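Local coordinates for LIM domain only protein 7 (Homo sapiens, PDB 2EAQ) that contains a PDZ domain, a module that probably recognises the C-terminal peptides of partner proteins, at residues A[44-56]-A[75-88]. Sequence-based numbering, arbitrary orientation.
Sequences SQLQVDDEIIAIN and AQETGHLVMDVRRY. With NI (nickel (II) ion), chain C; NI (nickel (II) ion), chain B.
Asp50 OD2 is gripped twice: Arg87 NH2 gives it a nearly straight bond of 2.9 Å to the syn lone pair, and the backbone N of Gln47 reaches it from above the carboxylate plane. Arg87 NE takes the other oxygen, Asp50 OD1, at 2.8 Å, a side-on salt bridge with the two flat groups nearly coplanar. A bend at chi3 (-64°) turns the guanidinium alongside the Asp50 carboxylate, and the Gln47 amide stacks on one of its faces, with Gln47 CD 3.5 Å above the guanidinium plane, over its centre. NH2 also donates to Gln45 O, and a water joins that carbonyl to NH1. With an alanine at Arg87 the buried Asp50 carboxylate would probably lose its countercharge, and the Gln47 amide the flat partner it stacks on. Farther along, Tyr88 OH donates to Glu51 OE1 at 2.6 Å. Strands 51-55 and 80-88 pair antiparallel, with a classic beta bulge where Ile53 N and Ala54 N both donate to Asp84 O. On one face Met83 CE packs 3.6 Å from Leu46 CD1, and Leu81 CD1 meets Ile55 CB; on the other, Asp84 and Arg86 form salt bridges with Arg6 and Asp4 of strand 2-10. In this PDZ fold strand 80-88 lies between strands 2-10 and 51-55, while Phe21 of strand 21-26 packs on Met83, and Trp68 and Met72 of helix 65-78 on Ile55.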
loop_
_atom_site.group_PDB
_atom_site.type_symbol
_atom_site.label_atom_id
_atom_site.label_comp_id
_atom_site.label_asym_id
_atom_site.label_seq_id
_atom_site.Cartn_x
_atom_site.Cartn_y
_atom_site.Cartn_z
ATOM N N SER A 44 5.459 -0.519 -10.187
ATOM C CA SER A 44 4.124 -1.168 -10.211
ATOM C C SER A 44 2.978 -0.264 -10.529
ATOM O O SER A 44 1.859 -0.721 -10.724
ATOM C CB SER A 44 3.852 -1.806 -8.861
ATOM O OG SER A 44 4.724 -2.937 -8.663
ATOM N N GLN A 45 3.262 1.027 -10.614
ATOM C CA GLN A 45 2.285 2.054 -10.987
ATOM C C GLN A 45 1.204 2.342 -9.976
ATOM O O GLN A 45 0.046 2.623 -10.306
ATOM C CB GLN A 45 1.766 1.887 -12.445
ATOM C CG GLN A 45 2.962 1.999 -13.440
ATOM C CD GLN A 45 2.650 1.957 -14.886
ATOM O OE1 GLN A 45 3.547 1.593 -15.720
ATOM N NE2 GLN A 45 1.452 2.341 -15.233
ATOM N N LEU A 46 1.620 2.284 -8.688
ATOM C CA LEU A 46 0.753 2.801 -7.609
ATOM C C LEU A 46 0.785 4.309 -7.770
ATOM O O LEU A 46 1.801 4.891 -8.176
ATOM C CB LEU A 46 1.390 2.381 -6.289
ATOM C CG LEU A 46 0.677 2.846 -5.007
ATOM C CD1 LEU A 46 -0.711 2.058 -4.900
ATOM C CD2 LEU A 46 1.546 2.553 -3.754
ATOM N N GLN A 47 -0.318 4.975 -7.470
ATOM C CA GLN A 47 -0.355 6.442 -7.633
ATOM C C GLN A 47 -0.791 7.206 -6.386
ATOM O O GLN A 47 -1.579 6.696 -5.596
ATOM C CB GLN A 47 -1.307 6.814 -8.780
ATOM C CG GLN A 47 -0.759 6.266 -10.120
ATOM C CD GLN A 47 -1.617 6.563 -11.320
ATOM O OE1 GLN A 47 -2.558 7.323 -11.270
ATOM N NE2 GLN A 47 -1.243 5.937 -12.458
ATOM N N VAL A 48 -0.234 8.410 -6.246
ATOM C CA VAL A 48 -0.612 9.305 -5.132
ATOM C C VAL A 48 -2.113 9.511 -5.192
ATOM O O VAL A 48 -2.693 9.593 -6.287
ATOM C CB VAL A 48 0.123 10.626 -5.263
ATOM C CG1 VAL A 48 -0.419 11.641 -4.239
ATOM C CG2 VAL A 48 1.609 10.402 -5.089
ATOM N N ASP A 49 -2.732 9.527 -3.993
ATOM C CA ASP A 49 -4.173 9.669 -3.783
ATOM C C ASP A 49 -4.963 8.396 -3.969
ATOM O O ASP A 49 -6.183 8.390 -3.746
ATOM C CB ASP A 49 -4.773 10.771 -4.668
ATOM C CG ASP A 49 -4.482 12.178 -4.152
ATOM O OD1 ASP A 49 -4.240 12.348 -2.949
ATOM O OD2 ASP A 49 -4.543 13.131 -4.974
ATOM N N ASP A 50 -4.321 7.314 -4.418
ATOM C CA ASP A 50 -5.064 6.056 -4.470
ATOM C C ASP A 50 -5.504 5.728 -3.038
ATOM O O ASP A 50 -4.709 5.867 -2.096
ATOM C CB ASP A 50 -4.193 4.868 -4.952
ATOM C CG ASP A 50 -3.929 4.872 -6.428
ATOM O OD1 ASP A 50 -4.587 5.617 -7.153
ATOM O OD2 ASP A 50 -3.051 4.060 -6.833
ATOM N N GLU A 51 -6.747 5.320 -2.823
ATOM C CA GLU A 51 -7.213 4.928 -1.478
ATOM C C GLU A 51 -6.830 3.497 -1.254
ATOM O O GLU A 51 -7.094 2.659 -2.145
ATOM C CB GLU A 51 -8.721 5.083 -1.344
ATOM C CG GLU A 51 -9.123 4.803 0.138
ATOM C CD GLU A 51 -10.596 4.820 0.423
ATOM O OE1 GLU A 51 -11.385 5.064 -0.496
ATOM O OE2 GLU A 51 -10.915 4.532 1.599
ATOM N N ILE A 52 -6.207 3.193 -0.124
ATOM C CA ILE A 52 -5.747 1.839 0.142
ATOM C C ILE A 52 -6.869 1.093 0.878
ATOM O O ILE A 52 -7.306 1.473 1.984
ATOM C CB ILE A 52 -4.445 1.882 0.999
ATOM C CG1 ILE A 52 -3.394 2.670 0.217
ATOM C CG2 ILE A 52 -3.964 0.491 1.352
ATOM C CD1 ILE A 52 -2.112 3.069 1.042
ATOM N N ILE A 53 -7.372 0.018 0.278
ATOM C CA ILE A 53 -8.433 -0.751 0.869
ATOM C C ILE A 53 -7.957 -1.962 1.617
ATOM O O ILE A 53 -8.446 -2.276 2.690
ATOM C CB ILE A 53 -9.477 -1.155 -0.223
ATOM C CG1 ILE A 53 -10.027 0.097 -0.925
ATOM C CG2 ILE A 53 -10.607 -1.965 0.431
ATOM C CD1 ILE A 53 -10.594 1.129 -0.036
ATOM N N ALA A 54 -6.951 -2.637 1.080
ATOM C CA ALA A 54 -6.410 -3.821 1.735
ATOM C C ALA A 54 -5.004 -4.118 1.215
ATOM O O ALA A 54 -4.642 -3.651 0.155
ATOM C CB ALA A 54 -7.259 -5.091 1.388
ATOM N N ILE A 55 -4.212 -4.797 2.019
ATOM C CA ILE A 55 -2.934 -5.323 1.524
ATOM C C ILE A 55 -2.907 -6.807 1.868
ATOM O O ILE A 55 -3.234 -7.202 3.000
ATOM C CB ILE A 55 -1.691 -4.615 2.068
ATOM C CG1 ILE A 55 -1.675 -4.650 3.587
ATOM C CG2 ILE A 55 -1.624 -3.225 1.535
ATOM C CD1 ILE A 55 -0.314 -4.153 4.196
ATOM N N ASN A 56 -2.531 -7.636 0.890
ATOM C CA ASN A 56 -2.459 -9.062 1.110
ATOM C C ASN A 56 -3.781 -9.516 1.769
ATOM O O ASN A 56 -4.859 -9.254 1.202
ATOM C CB ASN A 56 -1.164 -9.360 1.906
ATOM C CG ASN A 56 0.084 -8.879 1.165
ATOM O OD1 ASN A 56 1.109 -8.478 1.775
ATOM N ND2 ASN A 56 0.025 -8.961 -0.158
ATOM N N ALA A 75 4.646 -7.472 5.165
ATOM C CA ALA A 75 4.843 -7.436 3.721
ATOM C C ALA A 75 6.275 -7.042 3.439
ATOM O O ALA A 75 6.817 -7.493 2.446
ATOM C CB ALA A 75 3.847 -6.396 3.094
ATOM N N GLN A 76 6.899 -6.213 4.287
ATOM C CA GLN A 76 8.302 -5.850 4.070
ATOM C C GLN A 76 9.154 -7.078 4.274
ATOM O O GLN A 76 10.171 -7.268 3.607
ATOM C CB GLN A 76 8.776 -4.805 5.055
ATOM C CG GLN A 76 10.090 -4.279 4.609
ATOM C CD GLN A 76 9.937 -2.845 4.375
ATOM O OE1 GLN A 76 10.223 -2.044 5.242
ATOM N NE2 GLN A 76 9.404 -2.495 3.229
ATOM N N GLU A 77 8.781 -7.915 5.224
ATOM C CA GLU A 77 9.528 -9.136 5.441
ATOM C C GLU A 77 9.408 -10.104 4.266
ATOM O O GLU A 77 10.418 -10.667 3.811
ATOM C CB GLU A 77 9.063 -9.869 6.714
ATOM C CG GLU A 77 10.107 -10.916 7.051
ATOM C CD GLU A 77 10.167 -11.356 8.527
ATOM O OE1 GLU A 77 10.773 -12.430 8.777
ATOM O OE2 GLU A 77 9.627 -10.637 9.400
ATOM N N THR A 78 8.223 -10.285 3.683
ATOM C CA THR A 78 8.045 -11.276 2.584
ATOM C C THR A 78 8.454 -10.664 1.222
ATOM O O THR A 78 8.771 -11.423 0.260
ATOM C CB THR A 78 6.580 -11.731 2.433
ATOM O OG1 THR A 78 5.780 -10.616 2.022
ATOM C CG2 THR A 78 6.029 -12.271 3.737
ATOM N N GLY A 79 8.385 -9.331 1.109
ATOM C CA GLY A 79 8.658 -8.698 -0.169
ATOM C C GLY A 79 7.492 -8.690 -1.130
ATOM O O GLY A 79 7.649 -8.311 -2.307
ATOM N N HIS A 80 6.327 -9.134 -0.693
ATOM C CA HIS A 80 5.155 -9.173 -1.573
ATOM C C HIS A 80 4.033 -8.340 -1.012
ATOM O O HIS A 80 3.642 -8.451 0.176
ATOM C CB HIS A 80 4.601 -10.609 -1.745
ATOM C CG HIS A 80 5.594 -11.611 -2.217
ATOM N ND1 HIS A 80 6.187 -11.544 -3.464
ATOM C CD2 HIS A 80 6.107 -12.692 -1.605
ATOM C CE1 HIS A 80 7.051 -12.537 -3.584
ATOM N NE2 HIS A 80 7.024 -13.242 -2.464
ATOM N N LEU A 81 3.542 -7.451 -1.838
ATOM C CA LEU A 81 2.469 -6.589 -1.427
ATOM C C LEU A 81 1.417 -6.516 -2.533
ATOM O O LEU A 81 1.654 -5.866 -3.540
ATOM C CB LEU A 81 3.124 -5.243 -1.131
ATOM C CG LEU A 81 2.320 -4.162 -0.485
ATOM C CD1 LEU A 81 1.754 -4.593 0.865
ATOM C CD2 LEU A 81 3.291 -2.971 -0.345
ATOM N N VAL A 82 0.276 -7.170 -2.340
ATOM C CA VAL A 82 -0.833 -7.142 -3.304
ATOM C C VAL A 82 -1.842 -6.173 -2.676
ATOM O O VAL A 82 -2.486 -6.517 -1.663
ATOM C CB VAL A 82 -1.449 -8.527 -3.516
ATOM C CG1 VAL A 82 -2.663 -8.478 -4.467
ATOM C CG2 VAL A 82 -0.436 -9.440 -4.204
ATOM N N MET A 83 -1.976 -5.005 -3.289
ATOM C CA MET A 83 -2.806 -3.935 -2.724
ATOM C C MET A 83 -4.114 -3.754 -3.398
ATOM O O MET A 83 -4.131 -3.680 -4.633
ATOM C CB MET A 83 -2.056 -2.607 -2.820
ATOM C CG MET A 83 -0.558 -2.590 -2.339
ATOM S SD MET A 83 0.191 -0.867 -2.271
ATOM C CE MET A 83 -1.438 0.006 -2.079
ATOM N N ASP A 84 -5.195 -3.722 -2.660
ATOM C CA ASP A 84 -6.481 -3.403 -3.290
ATOM C C ASP A 84 -6.669 -1.914 -3.064
ATOM O O ASP A 84 -6.581 -1.466 -1.904
ATOM C CB ASP A 84 -7.612 -4.187 -2.643
ATOM C CG ASP A 84 -7.615 -5.616 -3.044
ATOM O OD1 ASP A 84 -6.852 -5.951 -3.937
ATOM O OD2 ASP A 84 -8.403 -6.382 -2.480
ATOM N N VAL A 85 -6.785 -1.130 -4.118
ATOM C CA VAL A 85 -6.959 0.293 -4.028
ATOM C C VAL A 85 -8.161 0.768 -4.793
ATOM O O VAL A 85 -8.726 0.070 -5.645
ATOM C CB VAL A 85 -5.676 1.084 -4.524
ATOM C CG1 VAL A 85 -4.408 0.536 -3.858
ATOM C CG2 VAL A 85 -5.542 1.043 -6.009
ATOM N N ARG A 86 -8.575 1.979 -4.487
ATOM C CA ARG A 86 -9.684 2.670 -5.164
ATOM C C ARG A 86 -9.055 3.946 -5.693
ATOM O O ARG A 86 -8.520 4.776 -4.941
ATOM C CB ARG A 86 -10.784 2.983 -4.151
ATOM C CG ARG A 86 -11.975 3.678 -4.730
ATOM C CD ARG A 86 -13.202 3.387 -3.879
ATOM N NE ARG A 86 -13.095 2.032 -3.358
ATOM C CZ ARG A 86 -14.102 1.197 -3.144
ATOM N NH1 ARG A 86 -15.342 1.564 -3.416
ATOM N NH2 ARG A 86 -13.860 -0.007 -2.626
ATOM N N ARG A 87 -9.147 4.147 -6.997
ATOM C CA ARG A 87 -8.585 5.292 -7.696
ATOM C C ARG A 87 -9.709 6.170 -8.173
ATOM O O ARG A 87 -10.607 5.705 -8.893
ATOM C CB ARG A 87 -7.735 4.803 -8.867
ATOM C CG ARG A 87 -7.067 5.970 -9.610
ATOM C CD ARG A 87 -6.004 5.516 -10.589
ATOM N NE ARG A 87 -4.900 4.879 -9.863
ATOM C CZ ARG A 87 -3.966 4.094 -10.412
ATOM N NH1 ARG A 87 -3.999 3.815 -11.735
ATOM N NH2 ARG A 87 -3.000 3.586 -9.647
ATOM N N TYR A 88 -9.677 7.433 -7.756
ATOM C CA TYR A 88 -10.782 8.297 -8.146
ATOM C C TYR A 88 -10.449 9.033 -9.427
ATOM O O TYR A 88 -9.319 9.468 -9.635
ATOM C CB TYR A 88 -11.100 9.245 -6.972
ATOM C CG TYR A 88 -11.572 8.516 -5.702
ATOM C CD1 TYR A 88 -12.938 8.324 -5.423
ATOM C CD2 TYR A 88 -10.632 7.974 -4.794
ATOM C CE1 TYR A 88 -13.343 7.620 -4.260
ATOM C CE2 TYR A 88 -11.020 7.280 -3.667
ATOM C CZ TYR A 88 -12.361 7.109 -3.390
ATOM O OH TYR A 88 -12.659 6.489 -2.208
HETATM NI NI NI C . -4.502 14.735 -3.082
HETATM NI NI NI B . 8.129 -15.026 -1.818
HETATM O O HOH W 1 -1.883 1.896 -12.192
HETATM O O HOH W 2 -7.495 8.610 -6.472
HETATM O O HOH W 3 8.669 -13.972 -0.110
HETATM O O HOH W 4 6.549 -15.885 -0.814
HETATM O O HOH W 5 -5.178 15.924 -1.028
HETATM O O HOH W 6 -6.807 14.520 -2.879
HETATM O O HOH W 7 -4.095 15.311 -5.135
#